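Alanine dehydrogenase (Archaeoglobus fulgidus, PDB 1OMO) catalyses the reversible NAD(+)-dependent oxidative deamination of L-alanine to pyruvate and ammonium, working as a homodimer. Local coordinates at residues M1-I15 and V304-K318. Numbering follows the deposited sequence.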
loop_
_atom_site.group_PDB
_atom_site.type_symbol
_atom_site.label_atom_id
_atom_site.label_comp_id
_atom_site.label_asym_id
_atom_site.label_seq_id
_atom_site.Cartn_x
_atom_site.Cartn_y
_atom_site.Cartn_z
ATOM N N MET A 1 2.874 -16.138 -17.857
ATOM C CA MET A 1 3.321 -14.772 -17.445
ATOM C C MET A 1 4.482 -14.877 -16.484
ATOM O O MET A 1 4.518 -15.774 -15.642
ATOM C CB MET A 1 2.183 -14.019 -16.764
ATOM C CG MET A 1 1.162 -13.473 -17.717
ATOM S SD MET A 1 1.963 -12.540 -19.053
ATOM C CE MET A 1 3.205 -11.555 -18.144
ATOM N N GLU A 2 5.425 -13.955 -16.592
ATOM C CA GLU A 2 6.596 -13.991 -15.730
ATOM C C GLU A 2 6.831 -12.692 -15.001
ATOM O O GLU A 2 6.738 -11.621 -15.599
ATOM C CB GLU A 2 7.853 -14.282 -16.559
ATOM C CG GLU A 2 7.762 -15.542 -17.384
ATOM C CD GLU A 2 7.699 -16.766 -16.513
ATOM O OE1 GLU A 2 8.769 -17.280 -16.117
ATOM O OE2 GLU A 2 6.570 -17.201 -16.207
ATOM N N THR A 3 7.151 -12.785 -13.717
ATOM C CA THR A 3 7.482 -11.598 -12.940
ATOM C C THR A 3 9.005 -11.651 -12.695
ATOM O O THR A 3 9.560 -12.684 -12.294
ATOM C CB THR A 3 6.713 -11.570 -11.610
ATOM O OG1 THR A 3 5.316 -11.369 -11.875
ATOM C CG2 THR A 3 7.223 -10.468 -10.705
ATOM N N LEU A 4 9.687 -10.542 -12.979
ATOM C CA LEU A 4 11.139 -10.439 -12.803
ATOM C C LEU A 4 11.443 -10.149 -11.317
ATOM O O LEU A 4 10.757 -9.339 -10.688
ATOM C CB LEU A 4 11.665 -9.305 -13.696
ATOM C CG LEU A 4 13.144 -8.998 -13.822
ATOM C CD1 LEU A 4 13.801 -10.085 -14.620
ATOM C CD2 LEU A 4 13.340 -7.642 -14.463
ATOM N N ILE A 5 12.432 -10.842 -10.756
ATOM C CA ILE A 5 12.840 -10.645 -9.359
ATOM C C ILE A 5 14.223 -9.999 -9.368
ATOM O O ILE A 5 15.148 -10.540 -9.974
ATOM C CB ILE A 5 12.885 -12.000 -8.590
ATOM C CG1 ILE A 5 11.489 -12.647 -8.620
ATOM C CG2 ILE A 5 13.264 -11.787 -7.124
ATOM C CD1 ILE A 5 10.372 -11.736 -8.084
ATOM N N LEU A 6 14.350 -8.828 -8.738
ATOM C CA LEU A 6 15.634 -8.123 -8.694
ATOM C C LEU A 6 16.135 -7.882 -7.279
ATOM O O LEU A 6 15.436 -7.323 -6.411
ATOM C CB LEU A 6 15.554 -6.795 -9.432
ATOM C CG LEU A 6 15.470 -6.818 -10.961
ATOM C CD1 LEU A 6 15.364 -5.392 -11.434
ATOM C CD2 LEU A 6 16.687 -7.485 -11.597
ATOM N N THR A 7 17.360 -8.332 -7.065
ATOM C CA THR A 7 18.052 -8.228 -5.792
ATOM C C THR A 7 18.732 -6.863 -5.613
ATOM O O THR A 7 18.958 -6.144 -6.590
ATOM C CB THR A 7 19.158 -9.261 -5.719
ATOM O OG1 THR A 7 20.208 -8.872 -6.588
ATOM C CG2 THR A 7 18.707 -10.539 -6.275
ATOM N N GLN A 8 19.105 -6.520 -4.382
ATOM C CA GLN A 8 19.764 -5.239 -4.180
ATOM C C GLN A 8 21.052 -5.152 -4.999
ATOM O O GLN A 8 21.305 -4.141 -5.660
ATOM C CB GLN A 8 20.078 -5.005 -2.709
ATOM C CG GLN A 8 20.676 -3.631 -2.442
ATOM C CD GLN A 8 21.122 -3.469 -1.015
ATOM O OE1 GLN A 8 20.627 -4.159 -0.115
ATOM N NE2 GLN A 8 22.055 -2.549 -0.788
ATOM N N GLU A 9 21.857 -6.208 -4.970
ATOM C CA GLU A 9 23.104 -6.227 -5.723
ATOM C C GLU A 9 22.812 -5.997 -7.201
ATOM O O GLU A 9 23.519 -5.243 -7.859
ATOM C CB GLU A 9 23.841 -7.562 -5.516
ATOM C CG GLU A 9 25.182 -7.679 -6.247
ATOM C CD GLU A 9 26.220 -8.573 -5.524
ATOM O OE1 GLU A 9 25.899 -9.740 -5.169
ATOM O OE2 GLU A 9 27.369 -8.096 -5.324
ATOM N N GLU A 10 21.761 -6.621 -7.722
ATOM C CA GLU A 10 21.411 -6.453 -9.132
ATOM C C GLU A 10 20.956 -5.033 -9.392
ATOM O O GLU A 10 21.501 -4.372 -10.284
ATOM C CB GLU A 10 20.312 -7.443 -9.568
ATOM C CG GLU A 10 20.828 -8.882 -9.727
ATOM C CD GLU A 10 19.734 -9.950 -9.718
ATOM O OE1 GLU A 10 20.010 -11.089 -10.157
ATOM O OE2 GLU A 10 18.605 -9.667 -9.274
ATOM N N VAL A 11 19.983 -4.551 -8.611
ATOM C CA VAL A 11 19.485 -3.192 -8.811
ATOM C C VAL A 11 20.610 -2.140 -8.804
ATOM O O VAL A 11 20.577 -1.230 -9.628
ATOM C CB VAL A 11 18.420 -2.829 -7.769
ATOM C CG1 VAL A 11 18.008 -1.347 -7.897
ATOM C CG2 VAL A 11 17.225 -3.723 -7.965
ATOM N N GLU A 12 21.598 -2.297 -7.909
ATOM C CA GLU A 12 22.736 -1.379 -7.799
ATOM C C GLU A 12 23.493 -1.221 -9.100
ATOM O O GLU A 12 24.050 -0.163 -9.376
ATOM C CB GLU A 12 23.712 -1.830 -6.691
ATOM C CG GLU A 12 23.106 -1.654 -5.287
ATOM C CD GLU A 12 24.089 -1.852 -4.149
ATOM O OE1 GLU A 12 25.304 -1.964 -4.405
ATOM O OE2 GLU A 12 23.628 -1.871 -2.987
ATOM N N SER A 13 23.486 -2.264 -9.916
ATOM C CA SER A 13 24.185 -2.201 -11.180
ATOM C C SER A 13 23.249 -1.814 -12.327
ATOM O O SER A 13 23.638 -1.911 -13.499
ATOM C CB SER A 13 24.808 -3.564 -11.508
ATOM O OG SER A 13 23.826 -4.509 -11.957
ATOM N N LEU A 14 22.035 -1.374 -12.006
ATOM C CA LEU A 14 21.056 -1.047 -13.045
ATOM C C LEU A 14 20.626 0.406 -13.204
ATOM O O LEU A 14 19.789 0.701 -14.053
ATOM C CB LEU A 14 19.804 -1.925 -12.860
ATOM C CG LEU A 14 19.638 -3.227 -13.666
ATOM C CD1 LEU A 14 20.970 -3.732 -14.106
ATOM C CD2 LEU A 14 18.885 -4.278 -12.846
ATOM N N ILE A 15 21.165 1.303 -12.382
ATOM C CA ILE A 15 20.847 2.728 -12.486
ATOM C C ILE A 15 22.065 3.531 -12.143
ATOM O O ILE A 15 22.857 3.169 -11.284
ATOM C CB ILE A 15 19.779 3.296 -11.490
ATOM C CG1 ILE A 15 18.372 2.817 -11.768
ATOM C CG2 ILE A 15 19.627 4.801 -11.743
ATOM C CD1 ILE A 15 17.336 3.915 -11.350
ATOM N N VAL A 304 15.296 0.988 -13.654
ATOM C CA VAL A 304 15.929 -0.263 -13.253
ATOM C C VAL A 304 15.309 -1.427 -14.024
ATOM O O VAL A 304 16.012 -2.362 -14.456
ATOM C CB VAL A 304 15.706 -0.550 -11.747
ATOM C CG1 VAL A 304 16.038 -2.013 -11.424
ATOM C CG2 VAL A 304 16.556 0.389 -10.908
ATOM N N TYR A 305 13.983 -1.391 -14.178
ATOM C CA TYR A 305 13.307 -2.488 -14.874
ATOM C C TYR A 305 13.717 -2.576 -16.360
ATOM O O TYR A 305 14.073 -3.640 -16.834
ATOM C CB TYR A 305 11.771 -2.377 -14.730
ATOM C CG TYR A 305 10.996 -3.441 -15.499
ATOM C CD1 TYR A 305 10.223 -3.097 -16.601
ATOM C CD2 TYR A 305 11.085 -4.797 -15.158
ATOM C CE1 TYR A 305 9.552 -4.071 -17.366
ATOM C CE2 TYR A 305 10.421 -5.776 -15.909
ATOM C CZ TYR A 305 9.656 -5.400 -17.019
ATOM O OH TYR A 305 9.006 -6.338 -17.769
ATOM N N GLU A 306 13.695 -1.461 -17.074
ATOM C CA GLU A 306 14.065 -1.457 -18.484
ATOM C C GLU A 306 15.543 -1.761 -18.652
ATOM O O GLU A 306 15.927 -2.438 -19.598
ATOM C CB GLU A 306 13.677 -0.114 -19.126
ATOM C CG GLU A 306 12.156 0.058 -19.141
ATOM C CD GLU A 306 11.676 1.398 -19.632
ATOM O OE1 GLU A 306 10.451 1.582 -19.743
ATOM O OE2 GLU A 306 12.510 2.279 -19.906
ATOM N N ASN A 307 16.388 -1.294 -17.743
ATOM C CA ASN A 307 17.791 -1.616 -17.891
ATOM C C ASN A 307 18.005 -3.083 -17.587
ATOM O O ASN A 307 18.963 -3.680 -18.055
ATOM C CB ASN A 307 18.653 -0.781 -16.965
ATOM C CG ASN A 307 18.886 0.609 -17.492
ATOM O OD1 ASN A 307 18.737 0.856 -18.681
ATOM N ND2 ASN A 307 19.267 1.521 -16.616
ATOM N N ALA A 308 17.121 -3.657 -16.779
ATOM C CA ALA A 308 17.222 -5.050 -16.423
ATOM C C ALA A 308 16.866 -5.919 -17.648
ATOM O O ALA A 308 17.535 -6.927 -17.911
ATOM C CB ALA A 308 16.302 -5.359 -15.247
ATOM N N LEU A 309 15.822 -5.554 -18.395
ATOM C CA LEU A 309 15.485 -6.336 -19.578
ATOM C C LEU A 309 16.699 -6.297 -20.519
ATOM O O LEU A 309 17.166 -7.342 -20.999
ATOM C CB LEU A 309 14.292 -5.748 -20.285
ATOM C CG LEU A 309 13.084 -5.667 -19.364
ATOM C CD1 LEU A 309 11.938 -5.047 -20.130
ATOM C CD2 LEU A 309 12.688 -7.046 -18.858
ATOM N N SER A 310 17.217 -5.093 -20.752
ATOM C CA SER A 310 18.368 -4.889 -21.637
ATOM C C SER A 310 19.587 -5.721 -21.355
ATOM O O SER A 310 20.217 -6.197 -22.287
ATOM C CB SER A 310 18.813 -3.432 -21.629
ATOM O OG SER A 310 17.837 -2.658 -22.277
ATOM N N LYS A 311 19.936 -5.901 -20.087
ATOM C CA LYS A 311 21.130 -6.663 -19.768
ATOM C C LYS A 311 20.869 -8.090 -19.327
ATOM O O LYS A 311 21.778 -8.772 -18.841
ATOM C CB LYS A 311 21.935 -5.936 -18.700
ATOM C CG LYS A 311 22.365 -4.549 -19.102
ATOM C CD LYS A 311 23.199 -3.938 -17.984
ATOM C CE LYS A 311 23.870 -2.662 -18.439
ATOM N NZ LYS A 311 24.594 -2.036 -17.304
ATOM N N ASN A 312 19.636 -8.546 -19.510
ATOM C CA ASN A 312 19.261 -9.909 -19.129
ATOM C C ASN A 312 19.584 -10.141 -17.651
ATOM O O ASN A 312 20.061 -11.217 -17.268
ATOM C CB ASN A 312 20.021 -10.940 -19.973
ATOM C CG ASN A 312 19.381 -12.321 -19.913
ATOM O OD1 ASN A 312 20.059 -13.336 -20.046
ATOM N ND2 ASN A 312 18.060 -12.361 -19.722
ATOM N N VAL A 313 19.347 -9.128 -16.824
ATOM C CA VAL A 313 19.616 -9.252 -15.402
ATOM C C VAL A 313 18.340 -9.637 -14.646
ATOM O O VAL A 313 17.227 -9.184 -14.993
ATOM C CB VAL A 313 20.151 -7.923 -14.835
ATOM C CG1 VAL A 313 20.512 -8.091 -13.350
ATOM C CG2 VAL A 313 21.369 -7.469 -15.641
ATOM N N GLY A 314 18.501 -10.467 -13.620
ATOM C CA GLY A 314 17.366 -10.879 -12.814
ATOM C C GLY A 314 17.099 -12.364 -12.862
ATOM O O GLY A 314 17.936 -13.129 -13.325
ATOM N N SER A 315 15.953 -12.775 -12.335
ATOM C CA SER A 315 15.530 -14.174 -12.340
ATOM C C SER A 315 14.023 -14.054 -12.501
ATOM O O SER A 315 13.472 -12.977 -12.278
ATOM C CB SER A 315 15.917 -14.890 -11.035
ATOM O OG SER A 315 15.208 -14.417 -9.897
ATOM N N LYS A 316 13.354 -15.127 -12.901
ATOM C CA LYS A 316 11.926 -15.040 -13.138
ATOM C C LYS A 316 11.043 -16.027 -12.411
ATOM O O LYS A 316 11.372 -17.206 -12.320
ATOM C CB LYS A 316 11.654 -15.187 -14.631
ATOM C CG LYS A 316 12.282 -14.109 -15.477
ATOM C CD LYS A 316 12.295 -14.499 -16.949
ATOM C CE LYS A 316 12.707 -13.334 -17.840
ATOM N NZ LYS A 316 11.651 -12.293 -17.860
ATOM N N ILE A 317 9.901 -15.544 -11.932
ATOM C CA ILE A 317 8.959 -16.405 -11.261
ATOM C C ILE A 317 7.558 -16.251 -11.869
ATOM O O ILE A 317 7.132 -15.148 -12.193
ATOM C CB ILE A 317 8.944 -16.136 -9.708
ATOM C CG1 ILE A 317 8.291 -17.312 -8.973
ATOM C CG2 ILE A 317 8.179 -14.900 -9.379
ATOM C CD1 ILE A 317 9.303 -18.309 -8.366
ATOM N N LYS A 318 6.865 -17.378 -12.046
ATOM C CA LYS A 318 5.496 -17.410 -12.577
ATOM C C LYS A 318 4.585 -17.478 -11.350
ATOM O O LYS A 318 4.327 -18.546 -10.807
ATOM C CB LYS A 318 5.304 -18.661 -13.451
ATOM C CG LYS A 318 3.940 -18.774 -14.167
ATOM C CD LYS A 318 3.796 -20.128 -14.891
ATOM C CE LYS A 318 3.021 -21.158 -14.047
ATOM N NZ LYS A 318 1.562 -21.112 -14.374
HETATM O O HOH W 1 4.466 -13.771 -12.426
HETATM O O HOH W 2 16.901 -12.419 -8.597
HETATM O O HOH W 3 21.506 -11.423 -13.046
HETATM O O HOH W 4 24.736 -4.576 -15.168
#
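I317 O is gripped twice: T3 N donates to it at 2.8 Å and a water that also donates to T3 OG1 gives it a second hydrogen. The return bond, I317 N to T3 O, is 2.9 Å long and nearly straight, which identifies T3 and I317 as an antiparallel hydrogen-bonded pair. I5 N continues the ladder by donating to S315 O, whereas the S315 N to I5 O bond is weak; a water bridges I5 O and S315 OG at this end. Strand 315-317 is the outermost strand, within this chain, of the mixed sheet, beside 3-6 and then 95-100, so the two chain ends meet in the domain that builds the beta-sandwich dimer; I5 packs on I317 of the second subunit. On the L4 face, helix 304-311 runs across strand 3-6 at 98°. L4, with CG anti to the backbone N (chi1 -176°), splays its methyls: CD1 faces V313 O, while CD2 lies 3.7 Å from Y305 CD2, obliquely to that ring, and also touches A308 CB. The L6 and V304 side chains slide past each other in opposite directions, and L6 CD2 rests 3.7 Å from G314 CA. L14 CD2 packs on A308 CB at 3.7 Å, its side chain meeting V313 tip to tip. Beyond this apolar layer, N307 ND2 donates to L14 O at 2.7 Å, with that oxygen only 5° out of the amide plane; E19 OE2 also accepts from ND2, and two acceptors would restrict the amide's rotation.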